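Activated BY transcription factor SSRB (Salmonella enterica, PDB 2WNW) belongs to family 30 of the O-glycosyl hydrolases and combines a TIM-barrel domain with a beta-sandwich domain. Local coordinates at residues A[103-106]-A[107-110]; A[162-165]-A[166-169]; A[175-178]-A[179-183]; A[207-210]-A[211-214]. All blocks are in the same frame, centred on the assembly; numbering follows the deposited sequence.

Contact 1: residues A[103-106]-A[107-110]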
# COMPACT_ATOMS: atom_id res chain seq x y z
N VAL A 103 12.91 3.07 43.33
CA VAL A 103 13.53 2.36 44.45
C VAL A 103 14.96 2.06 43.99
O VAL A 103 15.17 1.61 42.86
CB VAL A 103 12.77 1.04 44.78
CG1 VAL A 103 12.83 0.08 43.61
CG2 VAL A 103 13.36 0.41 46.03
N ASP A 104 15.94 2.30 44.85
CA ASP A 104 17.33 2.11 44.46
C ASP A 104 18.12 0.95 45.06
O ASP A 104 19.24 0.68 44.62
CB ASP A 104 18.10 3.40 44.68
CG ASP A 104 17.55 4.55 43.87
OD1 ASP A 104 17.58 4.47 42.63
OD2 ASP A 104 17.06 5.53 44.49
N SER A 105 17.57 0.28 46.06
CA SER A 105 18.27 -0.84 46.67
C SER A 105 17.28 -1.90 47.12
O SER A 105 16.10 -1.62 47.31
CB SER A 105 19.08 -0.38 47.89
OG SER A 105 18.23 0.01 48.95
N SER A 106 17.78 -3.12 47.29
CA SER A 106 16.94 -4.23 47.73
C SER A 106 16.41 -3.94 49.13
O SER A 106 15.29 -4.32 49.47
CB SER A 106 17.75 -5.53 47.74
OG SER A 106 18.89 -5.39 48.56
N ALA A 107 17.22 -3.25 49.93
CA ALA A 107 16.82 -2.91 51.29
C ALA A 107 15.61 -1.99 51.29
O ALA A 107 14.63 -2.24 51.99
CB ALA A 107 17.98 -2.26 52.03
N ASP A 108 15.67 -0.92 50.50
CA ASP A 108 14.55 0.01 50.42
C ASP A 108 13.32 -0.71 49.88
O ASP A 108 12.20 -0.44 50.30
CB ASP A 108 14.89 1.22 49.53
CG ASP A 108 15.97 2.10 50.13
OD1 ASP A 108 16.18 2.04 51.36
OD2 ASP A 108 16.60 2.88 49.38
N LEU A 109 13.54 -1.62 48.94
CA LEU A 109 12.45 -2.39 48.35
C LEU A 109 11.77 -3.20 49.46
O LEU A 109 10.56 -3.14 49.63
CB LEU A 109 12.97 -3.34 47.27
CG LEU A 109 11.93 -4.31 46.70
CD1 LEU A 109 10.85 -3.52 45.96
CD2 LEU A 109 12.60 -5.30 45.76
N GLN A 110 12.58 -3.95 50.19
CA GLN A 110 12.08 -4.79 51.28
C GLN A 110 11.32 -3.98 52.34
O GLN A 110 10.33 -4.46 52.90
CB GLN A 110 13.24 -5.53 51.94
CG GLN A 110 13.75 -6.71 51.12
CD GLN A 110 15.14 -7.15 51.53
OE1 GLN A 110 15.44 -7.25 52.72
NE2 GLN A 110 15.99 -7.43 50.55
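Ser105 caps the N-terminus of helix 106-110, a short helix in the connection that follows barrel strand 85-90 of the TIM-barrel domain. The cap bond runs from Asp108 N to Ser105 OG at 3.1 Å and is nearly straight, with 168° at the hydrogen. It depends on the serine torsion: at chi1 69° OG is flanked by its own N and C, which turns it toward the first turn of the helix. Two backbone bonds continue the turn, Leu109 N to Ser105 O at 3.0 Å and Gln110 N to Ser106 O at 2.8 Å.

The Asp108 carboxylate stays beside the serine, chi1 -68° keeping CG near its own backbone N, and OD1 forms a salt bridge with Arg113 NH1. The Gln110 side chain passes alongside the Ser106 carbonyl, with Gln110 CG 3.3 Å from Ser106 O. Two residues before the cap, buried Val103 points toward the helix, its CG2 3.6 Å from Leu109 N. The Leu109 side chain packs on Met150 and Asp169, while Val103 also packs on Phe149 and Ile173, joining the cap to helix 167-183. The apolar part of the local contact closes with Val103 CG2 at 4.0 Å from Leu109 CB.

Contact 2: residues A[162-165]-A[166-169]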
# COMPACT_ATOMS: atom_id res chain seq x y z
N LEU A 162 16.01 -8.08 33.05
CA LEU A 162 15.39 -8.10 34.37
C LEU A 162 15.70 -9.47 34.96
O LEU A 162 15.51 -10.49 34.30
CB LEU A 162 13.87 -7.93 34.24
CG LEU A 162 13.04 -7.98 35.52
CD1 LEU A 162 13.46 -6.86 36.45
CD2 LEU A 162 11.55 -7.86 35.18
N ARG A 163 16.21 -9.50 36.19
CA ARG A 163 16.52 -10.79 36.81
C ARG A 163 15.21 -11.53 36.99
O ARG A 163 14.21 -10.94 37.42
CB ARG A 163 17.22 -10.59 38.15
CG ARG A 163 18.66 -10.12 38.03
CD ARG A 163 19.38 -10.20 39.37
NE ARG A 163 18.95 -9.15 40.29
CZ ARG A 163 18.58 -9.37 41.55
NH1 ARG A 163 18.58 -10.60 42.05
NH2 ARG A 163 18.23 -8.35 42.32
N ARG A 164 15.20 -12.81 36.65
CA ARG A 164 13.98 -13.60 36.76
C ARG A 164 13.34 -13.51 38.15
O ARG A 164 12.11 -13.51 38.26
CB ARG A 164 14.25 -15.06 36.42
CG ARG A 164 13.00 -15.94 36.48
CD ARG A 164 11.95 -15.49 35.47
NE ARG A 164 10.62 -16.01 35.80
CZ ARG A 164 9.56 -15.90 35.02
NH1 ARG A 164 9.66 -15.30 33.84
NH2 ARG A 164 8.39 -16.41 35.41
N GLU A 165 14.16 -13.43 39.19
CA GLU A 165 13.62 -13.35 40.54
C GLU A 165 13.08 -11.96 40.89
O GLU A 165 12.60 -11.74 42.00
CB GLU A 165 14.67 -13.78 41.57
CG GLU A 165 15.93 -12.92 41.65
CD GLU A 165 17.00 -13.33 40.64
OE1 GLU A 165 18.17 -12.91 40.83
OE2 GLU A 165 16.70 -14.05 39.67
N CYS A 166 13.15 -11.04 39.93
CA CYS A 166 12.65 -9.68 40.15
C CYS A 166 11.42 -9.34 39.31
O CYS A 166 10.98 -8.19 39.29
CB CYS A 166 13.74 -8.65 39.86
SG CYS A 166 15.14 -8.72 41.00
N TYR A 167 10.85 -10.33 38.62
CA TYR A 167 9.67 -10.08 37.80
C TYR A 167 8.52 -9.57 38.66
O TYR A 167 7.87 -8.57 38.32
CB TYR A 167 9.26 -11.34 37.04
CG TYR A 167 9.95 -11.50 35.70
CD1 TYR A 167 11.33 -11.34 35.57
CD2 TYR A 167 9.21 -11.83 34.55
CE1 TYR A 167 11.97 -11.50 34.34
CE2 TYR A 167 9.84 -12.00 33.32
CZ TYR A 167 11.22 -11.84 33.22
OH TYR A 167 11.84 -12.03 32.00
N ALA A 168 8.25 -10.25 39.77
CA ALA A 168 7.16 -9.85 40.65
C ALA A 168 7.42 -8.46 41.23
O ALA A 168 6.51 -7.62 41.28
CB ALA A 168 7.00 -10.86 41.78
N ASP A 169 8.65 -8.21 41.66
CA ASP A 169 9.00 -6.92 42.24
C ASP A 169 8.87 -5.76 41.26
O ASP A 169 8.42 -4.67 41.63
CB ASP A 169 10.42 -6.95 42.82
CG ASP A 169 10.56 -7.94 43.97
OD1 ASP A 169 9.69 -7.94 44.86
OD2 ASP A 169 11.56 -8.69 43.99
O HOH W 1 14.40 -11.22 31.90
O HOH W 2 9.64 -12.93 40.35
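Arg164 lies over one face of the Tyr167 ring at the start of helix 167-183, a cation-pi contact with CZ 4.4 Å from the ring centroid and 21° off the ring normal. Arg164 CD sits over the centre of the same face, giving a CH-pi contact; a bend at chi2 (62°) folds the chain back across the ring. The guanidinium is not parallel to the ring, the planes being 38° apart.

Leu162 CD2 meets the same ring obliquely, 3.5 Å from Tyr167 CD1. Tyr167 OH shares a hydrogen bond with a water 2.7 Å away, and that water donates to Leu162 O, so one molecule serves both polar atoms. A second water accepts from Ala168 N and donates to Arg164 O, which also takes a weak bond from Tyr167 N. Cys166 N is held by Arg163 O at 2.7 Å, approaching from above the carbonyl plane. Arg163 NH1 forms a salt bridge with Glu165 OE1 at 2.6 Å, its NH2 donates to Phe149 O, and Cys166 SG rests over one guanidinium face.

The turn leads from the loop after strand 138-143 into helix 167-183, and Tyr167 packs edge-to-face on Tyr220 of the adjacent helix 210-227.

Contact 3: residues A[175-178]-A[179-183]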
# COMPACT_ATOMS: atom_id res chain seq x y z
N ILE A 175 2.77 -1.14 39.50
CA ILE A 175 1.45 -0.93 40.08
C ILE A 175 1.50 0.31 40.99
O ILE A 175 0.60 1.15 40.97
CB ILE A 175 0.99 -2.15 40.91
CG1 ILE A 175 0.77 -3.35 39.99
CG2 ILE A 175 -0.29 -1.82 41.66
CD1 ILE A 175 -0.35 -3.16 38.97
N ASN A 176 2.56 0.43 41.79
CA ASN A 176 2.67 1.60 42.67
C ASN A 176 2.81 2.89 41.87
O ASN A 176 2.37 3.95 42.31
CB ASN A 176 3.83 1.44 43.65
CG ASN A 176 3.43 0.66 44.89
OD1 ASN A 176 3.68 -0.54 45.00
ND2 ASN A 176 2.77 1.34 45.82
N TYR A 177 3.43 2.79 40.71
CA TYR A 177 3.58 3.93 39.82
C TYR A 177 2.16 4.37 39.44
O TYR A 177 1.82 5.55 39.51
CB TYR A 177 4.35 3.52 38.56
CG TYR A 177 4.18 4.45 37.38
CD1 TYR A 177 5.00 5.58 37.23
CD2 TYR A 177 3.21 4.21 36.40
CE1 TYR A 177 4.85 6.44 36.14
CE2 TYR A 177 3.05 5.07 35.31
CZ TYR A 177 3.87 6.17 35.19
OH TYR A 177 3.73 7.01 34.11
N LEU A 178 1.33 3.39 39.07
CA LEU A 178 -0.05 3.67 38.68
C LEU A 178 -0.86 4.26 39.84
O LEU A 178 -1.64 5.20 39.65
CB LEU A 178 -0.73 2.40 38.17
CG LEU A 178 -0.21 1.82 36.84
CD1 LEU A 178 -0.90 0.50 36.55
CD2 LEU A 178 -0.47 2.82 35.72
N LEU A 179 -0.68 3.72 41.04
CA LEU A 179 -1.40 4.23 42.22
C LEU A 179 -0.94 5.64 42.54
O LEU A 179 -1.75 6.51 42.87
CB LEU A 179 -1.16 3.31 43.42
CG LEU A 179 -1.70 1.89 43.26
CD1 LEU A 179 -1.30 1.06 44.46
CD2 LEU A 179 -3.22 1.94 43.11
N GLU A 180 0.37 5.86 42.45
CA GLU A 180 0.96 7.17 42.71
C GLU A 180 0.35 8.23 41.79
O GLU A 180 -0.09 9.28 42.24
CB GLU A 180 2.48 7.09 42.50
CG GLU A 180 3.19 8.42 42.25
CD GLU A 180 3.04 9.41 43.39
OE1 GLU A 180 2.79 8.99 44.54
OE2 GLU A 180 3.20 10.62 43.13
N TYR A 181 0.32 7.93 40.49
CA TYR A 181 -0.24 8.87 39.54
C TYR A 181 -1.75 9.07 39.73
O TYR A 181 -2.25 10.19 39.58
CB TYR A 181 0.06 8.43 38.10
CG TYR A 181 1.43 8.88 37.62
CD1 TYR A 181 1.57 9.59 36.43
CD2 TYR A 181 2.58 8.64 38.37
CE1 TYR A 181 2.82 10.06 36.00
CE2 TYR A 181 3.82 9.10 37.96
CZ TYR A 181 3.94 9.81 36.78
OH TYR A 181 5.17 10.27 36.38
N ARG A 182 -2.47 8.01 40.09
CA ARG A 182 -3.90 8.14 40.30
C ARG A 182 -4.18 9.08 41.48
O ARG A 182 -5.17 9.82 41.48
CB ARG A 182 -4.54 6.77 40.55
CG ARG A 182 -6.07 6.81 40.55
CD ARG A 182 -6.68 5.44 40.32
NE ARG A 182 -6.43 4.51 41.42
CZ ARG A 182 -6.87 3.26 41.45
NH1 ARG A 182 -7.59 2.78 40.44
NH2 ARG A 182 -6.60 2.47 42.49
N ARG A 183 -3.31 9.06 42.48
CA ARG A 183 -3.45 9.93 43.64
C ARG A 183 -3.34 11.39 43.25
O ARG A 183 -3.90 12.27 43.91
CB ARG A 183 -2.38 9.61 44.69
CG ARG A 183 -2.71 8.48 45.64
CD ARG A 183 -1.51 8.20 46.51
NE ARG A 183 -0.93 9.44 47.01
CZ ARG A 183 0.38 9.64 47.18
NH1 ARG A 183 1.24 8.68 46.87
NH2 ARG A 183 0.82 10.81 47.62
O HOH W 3 5.52 9.05 33.70
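Residues 175-183 form consecutive turns of alpha-helix 167-183, one of the outer helices of the TIM barrel. Four i to i+4 bonds join the two segments: Leu179 N to Ile175 O, Glu180 N to Asn176 O, Tyr181 N to Tyr177 O and Arg182 N to Leu178 O. The shortest is Glu180 N to Asn176 O, 2.8 Å. Arg182 N lies 3.0 Å from Leu178 O, and backbone angles from Ile175 to Arg182 remain helical throughout.

Of the side chains, the pair Tyr177 and Tyr181 carries the contact. One turn apart, they bring their rings together obliquely, with centroids 4.3 Å apart and planes at 34°, so the arrangement is neither a parallel stack nor a T-shape. Their first torsions differ: Tyr177 has CG anti to the backbone N (chi1 161°), whereas Tyr181 has CG anti to the carbonyl carbon (chi1 -84°), and the two rings converge over one turn. Tyr177 CE1 lies over a face of the Tyr181 ring, toward its rim. Tyr181 OH is hydrogen-bonded to Asp119 OD1 and also accepts from a water that is hydrogen-bonded to Tyr177 OH, so the two hydroxyls are bridged.

Both tyrosine side chains touch Met88 of barrel strand 85-90, and Tyr181 reaches Ile127 of helix 124-133. On another side of the helix, Ile175 and Leu178 pack on Leu225 of helix 210-227. Ile175 CG2 also meets Leu179 CD1 at 4.1 Å. Further along, Glu180 OE1 and Arg183 NH1 form a salt bridge. The tightest approach between the two tyrosine rings is Tyr177 CE1 to Tyr181 CE2, 3.4 Å.

Contact 4: residues A[207-210]-A[211-214]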
# COMPACT_ATOMS: atom_id res chain seq x y z
N LEU A 207 16.54 -5.68 27.94
CA LEU A 207 16.16 -6.70 26.97
C LEU A 207 15.22 -7.78 27.50
O LEU A 207 15.34 -8.22 28.64
CB LEU A 207 17.40 -7.39 26.42
CG LEU A 207 18.50 -6.54 25.79
CD1 LEU A 207 19.68 -7.43 25.43
CD2 LEU A 207 17.97 -5.83 24.55
N TYR A 208 14.29 -8.19 26.65
CA TYR A 208 13.32 -9.24 26.96
C TYR A 208 13.15 -10.05 25.68
O TYR A 208 13.09 -9.48 24.59
CB TYR A 208 11.94 -8.69 27.29
CG TYR A 208 11.77 -7.98 28.61
CD1 TYR A 208 11.16 -8.62 29.70
CD2 TYR A 208 12.12 -6.64 28.75
CE1 TYR A 208 10.89 -7.93 30.88
CE2 TYR A 208 11.86 -5.95 29.93
CZ TYR A 208 11.24 -6.60 30.99
OH TYR A 208 10.95 -5.89 32.13
N SER A 209 13.08 -11.37 25.81
CA SER A 209 12.84 -12.21 24.64
C SER A 209 11.32 -12.09 24.51
O SER A 209 10.67 -11.60 25.42
CB SER A 209 13.21 -13.66 24.93
OG SER A 209 12.39 -14.18 25.97
N VAL A 210 10.75 -12.53 23.39
CA VAL A 210 9.30 -12.43 23.23
C VAL A 210 8.58 -13.26 24.31
O VAL A 210 7.52 -12.87 24.80
CB VAL A 210 8.85 -12.87 21.81
CG1 VAL A 210 9.18 -14.32 21.57
CG2 VAL A 210 7.36 -12.62 21.63
N GLU A 211 9.17 -14.39 24.68
CA GLU A 211 8.59 -15.24 25.72
C GLU A 211 8.57 -14.50 27.06
O GLU A 211 7.58 -14.55 27.79
CB GLU A 211 9.41 -16.53 25.88
CG GLU A 211 9.37 -17.51 24.71
CD GLU A 211 10.18 -17.05 23.51
OE1 GLU A 211 11.16 -16.29 23.68
OE2 GLU A 211 9.85 -17.48 22.38
N GLU A 212 9.66 -13.81 27.36
CA GLU A 212 9.78 -13.06 28.61
C GLU A 212 8.87 -11.85 28.68
O GLU A 212 8.23 -11.59 29.70
CB GLU A 212 11.24 -12.62 28.81
CG GLU A 212 12.17 -13.77 29.16
CD GLU A 212 13.62 -13.43 28.93
OE1 GLU A 212 14.48 -14.26 29.30
OE2 GLU A 212 13.91 -12.34 28.38
N GLU A 213 8.80 -11.11 27.58
CA GLU A 213 7.96 -9.92 27.53
C GLU A 213 6.49 -10.29 27.72
O GLU A 213 5.79 -9.68 28.53
CB GLU A 213 8.14 -9.20 26.19
CG GLU A 213 7.29 -7.94 26.06
CD GLU A 213 7.09 -7.53 24.61
OE1 GLU A 213 6.86 -8.44 23.77
OE2 GLU A 213 7.14 -6.32 24.31
N THR A 214 6.03 -11.29 26.98
CA THR A 214 4.63 -11.69 27.08
C THR A 214 4.32 -12.32 28.44
O THR A 214 3.24 -12.13 28.97
CB THR A 214 4.23 -12.67 25.94
OG1 THR A 214 5.10 -13.80 25.94
CG2 THR A 214 4.30 -11.97 24.59
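The chain turns from an extended Tyr208 into helix 210-227 at Ser209, and the backbone bonds Glu213 N to Ser209 O, 2.9 Å, and Thr214 N to Val210 O, 3.1 Å, set the first turn. Ser209 and Glu212 form a capping box. Glu212 N donates to Ser209 OG at 3.1 Å, with 158° at the hydrogen, while Ser209 N donates to Glu212 OE2 at 2.9 Å, with 163°. A serine chi1 of 63° turns OG to the amide of Glu212; the straight glutamate chain brings OE2 back to the serine amide, which meets it from above the carboxylate plane. The same OE2 is bound by Lys161 in a salt bridge, so this oxygen has both a cation and an amide as partners.

Tyr208 CB lies 4.0 Å from Glu213 CB, and the Glu213 carboxylate accepts hydrogen bonds from Trp248 NE1 at OE1 and from Trp238 N at OE2.

Val210 and Thr214 pack on helix 245-252 through Ala252, Tyr208 touches Trp170 of helix 167-183, and Glu213 ties the helix start to barrel strand 234-239 through Trp238.

All four contacts belong to the TIM-barrel domain and follow one another in series along the chain. Contact 1 comes after strand 85-90, contacts 2 and 3 share helix 167-183 after strand 138-143, and contact 4 opens helix 210-227 after strand 190-192. Contacts 1 and 2 have centres 13 Å apart and touch through Leu109 CD2 and Asp169 CG, 3.8 Å. Contacts 2 and 4 are likewise 13 Å apart, with Tyr167 OH 3.3 Å from Glu212 CB. Contact 3 touches none of the others, its centre about 20 Å from that of contact 2. Three helix starts are thus joined in sequence, while contact 3 lies further along helix 167-183, where its tyrosines touch strand 85-90.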